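Local coordinates for putative N-acetylmuramoyl-L-alanine amidase,autolysin cwp6 (Peptoclostridium difficile, PDB 5J72), which probably hydrolyses the amide bond between N-acetylmuramoyl and L-alanine in peptidoglycan, using a zinc-binding amidase domain joined to CWB2 cell wall-anchoring modules, at residues Ser560-Arg565 / Pro598-Glu603. Residues are numbered along the deposited sequence; the frame is centred on the assembly and turned at random.
Sequences SNILKR and PAILVE
Ile562 overlaps Val602, methyl against methyl, and points its other branch at Ile600, where helix 554-569 packs on one face of the mixed six-stranded sheet of the Amidase_3 domain. The strand here, 599-606, is an inner one, hydrogen-bonded through Ile600 and Val602 to the parallel strand 525-532 and through Leu601 to Tyr544 on the antiparallel strand 541-544. Ile600 and Val602, two positions apart, both send their side chains toward the helix, while Leu601 between them lies against His530, which with His460 and Glu477 holds the zinc, on the other face. From residues 560-565 the contact comes through Ile562, and the Ile562 CA to Val602 CA distance is 8.3 Å. The branch of CG1 and CD1 in Ile562 lies beside its own backbone N (chi1 -66°) and extends toward Ile600, so that the two isoleucines approach tip to tip; their CD1 atoms are modelled too close to be taken literally. With CG1 of Ile600 between the backbone N and the carbonyl carbon (chi1 55°), its extended branch points CD1 at the helix. All three side chains are buried, and no hydrogen bond joins the segments. Ile629 and Ile633 of helix 619-637 and Ile543 of the sheet also touch Ile562, while Ile566, one helical turn on, touches Val602. The sound contact is the methyl pair, Ile562 CG2 to Val602 CG2 at 4.1 Å, with the two side chains slanting across each other.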
ATOM      1  N   SER A 560      31.004  -0.669 -20.015  1.00 29.08           N
ATOM      2  CA  SER A 560      31.069   0.564 -20.836  1.00 30.24           C
ATOM      3  C   SER A 560      29.692   1.226 -20.901  1.00 28.33           C
ATOM      4  O   SER A 560      29.602   2.440 -20.688  1.00 26.39           O
ATOM      5  CB  SER A 560      31.506   0.251 -22.269  1.00 34.74           C
ATOM      6  OG  SER A 560      32.659  -0.580 -22.185  1.00 39.79           O
ATOM      7  N   ASN A 561      28.635   0.415 -21.154  1.00 28.84           N
ATOM      8  CA  ASN A 561      27.251   0.959 -21.205  1.00 23.45           C
ATOM      9  C   ASN A 561      26.869   1.617 -19.894  1.00 25.31           C
ATOM     10  O   ASN A 561      26.383   2.748 -19.886  1.00 26.83           O
ATOM     11  CB  ASN A 561      26.279  -0.159 -21.513  1.00 25.46           C
ATOM     12  CG  ASN A 561      26.363  -0.641 -22.918  1.00 28.67           C
ATOM     13  OD1 ASN A 561      26.859   0.124 -23.739  1.00 33.39           O
ATOM     14  ND2 ASN A 561      25.937  -1.865 -23.256  1.00 28.76           N
ATOM     15  N   ILE A 562      27.089   0.930 -18.736  1.00 25.54           N
ATOM     16  CA  ILE A 562      26.682   1.529 -17.418  1.00 24.22           C
ATOM     17  C   ILE A 562      27.463   2.748 -17.114  1.00 21.17           C
ATOM     18  O   ILE A 562      26.925   3.760 -16.639  1.00 23.93           O
ATOM     19  CB  ILE A 562      26.861   0.427 -16.299  1.00 24.61           C
ATOM     20  CG1 ILE A 562      25.850  -0.713 -16.572  1.00 22.75           C
ATOM     21  CG2 ILE A 562      26.696   1.064 -14.895  1.00 20.83           C
ATOM     22  CD1 ILE A 562      26.160  -2.018 -15.836  1.00 24.65           C
ATOM     23  N   LEU A 563      28.765   2.720 -17.374  1.00 21.83           N
ATOM     24  CA  LEU A 563      29.581   3.908 -17.092  1.00 23.93           C
ATOM     25  C   LEU A 563      29.054   5.109 -17.937  1.00 24.58           C
ATOM     26  O   LEU A 563      28.913   6.214 -17.462  1.00 24.79           O
ATOM     27  CB  LEU A 563      31.067   3.538 -17.514  1.00 27.31           C
ATOM     28  CG  LEU A 563      32.039   4.710 -17.366  1.00 28.20           C
ATOM     29  CD1 LEU A 563      32.186   5.151 -15.925  1.00 29.25           C
ATOM     30  CD2 LEU A 563      33.405   4.265 -17.875  1.00 32.75           C
ATOM     31  N   LYS A 564      28.778   4.845 -19.228  1.00 27.17           N
ATOM     32  CA  LYS A 564      28.227   5.903 -20.100  1.00 26.97           C
ATOM     33  C   LYS A 564      26.917   6.434 -19.475  1.00 28.47           C
ATOM     34  O   LYS A 564      26.774   7.647 -19.288  1.00 31.58           O
ATOM     35  CB  LYS A 564      27.929   5.284 -21.480  1.00 32.82           C
ATOM     36  CG  LYS A 564      27.348   6.278 -22.482  1.00 45.07           C
ATOM     37  CD  LYS A 564      27.241   5.664 -23.894  1.00 55.76           C
ATOM     38  CE  LYS A 564      27.379   6.753 -25.009  1.00 61.77           C
ATOM     39  NZ  LYS A 564      26.553   6.440 -26.231  1.00 54.92           N
ATOM     40  N   ARG A 565      25.966   5.514 -19.107  1.00 25.51           N
ATOM     41  CA  ARG A 565      24.673   6.043 -18.566  1.00 24.39           C
ATOM     42  C   ARG A 565      24.845   6.818 -17.276  1.00 23.50           C
ATOM     43  O   ARG A 565      24.187   7.832 -17.084  1.00 26.02           O
ATOM     44  CB  ARG A 565      23.683   4.907 -18.402  1.00 23.83           C
ATOM     45  CG  ARG A 565      23.322   4.250 -19.756  1.00 23.45           C
ATOM     46  CD  ARG A 565      22.771   5.287 -20.782  1.00 26.61           C
ATOM     47  NE  ARG A 565      22.109   4.524 -21.832  1.00 33.79           N
ATOM     48  CZ  ARG A 565      21.299   5.057 -22.737  1.00 28.82           C
ATOM     49  NH1 ARG A 565      20.707   4.285 -23.633  1.00 28.98           N
ATOM     50  NH2 ARG A 565      21.091   6.365 -22.761  1.00 24.59           N
ATOM     51  N   PRO A 598      28.084 -13.643 -16.933  1.00 28.63           N
ATOM     52  CA  PRO A 598      28.683 -12.306 -17.051  1.00 28.66           C
ATOM     53  C   PRO A 598      28.417 -11.476 -15.749  1.00 30.24           C
ATOM     54  O   PRO A 598      27.286 -11.408 -15.290  1.00 29.36           O
ATOM     55  CB  PRO A 598      27.983 -11.712 -18.284  1.00 29.00           C
ATOM     56  CG  PRO A 598      27.382 -12.822 -18.966  1.00 28.14           C
ATOM     57  CD  PRO A 598      26.989 -13.812 -17.893  1.00 30.28           C
ATOM     58  N   ALA A 599      29.459 -10.830 -15.223  1.00 29.33           N
ATOM     59  CA  ALA A 599      29.395 -10.116 -13.955  1.00 29.68           C
ATOM     60  C   ALA A 599      30.267  -8.932 -13.933  1.00 27.50           C
ATOM     61  O   ALA A 599      31.355  -8.978 -14.493  1.00 26.99           O
ATOM     62  CB  ALA A 599      29.838 -11.066 -12.824  1.00 26.62           C
ATOM     63  N   ILE A 600      29.824  -7.842 -13.314  1.00 24.53           N
ATOM     64  CA  ILE A 600      30.606  -6.630 -13.181  1.00 20.66           C
ATOM     65  C   ILE A 600      30.363  -6.093 -11.803  1.00 23.59           C
ATOM     66  O   ILE A 600      29.392  -6.496 -11.126  1.00 22.90           O
ATOM     67  CB  ILE A 600      30.223  -5.512 -14.163  1.00 24.85           C
ATOM     68  CG1 ILE A 600      28.680  -5.222 -14.015  1.00 28.14           C
ATOM     69  CG2 ILE A 600      30.544  -5.963 -15.647  1.00 22.94           C
ATOM     70  CD1 ILE A 600      28.273  -3.991 -14.751  1.00 28.91           C
ATOM     71  N   LEU A 601      31.201  -5.161 -11.389  1.00 22.75           N
ATOM     72  CA  LEU A 601      31.044  -4.524 -10.112  1.00 22.83           C
ATOM     73  C   LEU A 601      31.178  -3.050 -10.306  1.00 24.12           C
ATOM     74  O   LEU A 601      32.217  -2.535 -10.714  1.00 24.72           O
ATOM     75  CB  LEU A 601      32.033  -5.030  -9.055  1.00 23.99           C
ATOM     76  CG  LEU A 601      31.882  -4.466  -7.631  1.00 24.04           C
ATOM     77  CD1 LEU A 601      32.356  -5.511  -6.641  1.00 25.69           C
ATOM     78  CD2 LEU A 601      32.641  -3.185  -7.387  1.00 26.00           C
ATOM     79  N   VAL A 602      30.101  -2.337 -10.008  1.00 21.87           N
ATOM     80  CA  VAL A 602      30.030  -0.906 -10.170  1.00 21.31           C
ATOM     81  C   VAL A 602      30.404  -0.195  -8.915  1.00 25.27           C
ATOM     82  O   VAL A 602      29.816  -0.467  -7.879  1.00 25.17           O
ATOM     83  CB  VAL A 602      28.571  -0.485 -10.541  1.00 20.27           C
ATOM     84  CG1 VAL A 602      28.470   1.031 -10.738  1.00 19.82           C
ATOM     85  CG2 VAL A 602      28.112  -1.242 -11.800  1.00 22.22           C
ATOM     86  N   GLU A 603      31.407   0.739  -8.982  1.00 25.61           N
ATOM     87  CA  GLU A 603      31.736   1.581  -7.832  1.00 26.11           C
ATOM     88  C   GLU A 603      31.118   2.897  -8.221  1.00 29.45           C
ATOM     89  O   GLU A 603      31.780   3.713  -8.910  1.00 26.55           O
ATOM     90  CB  GLU A 603      33.248   1.732  -7.665  1.00 27.86           C
ATOM     91  CG  GLU A 603      33.867   0.386  -7.337  1.00 32.35           C
ATOM     92  CD  GLU A 603      33.823   0.106  -5.827  1.00 37.74           C
ATOM     93  OE1 GLU A 603      33.208   0.881  -5.088  1.00 38.72           O
ATOM     94  OE2 GLU A 603      34.411  -0.894  -5.402  1.00 43.27           O
TER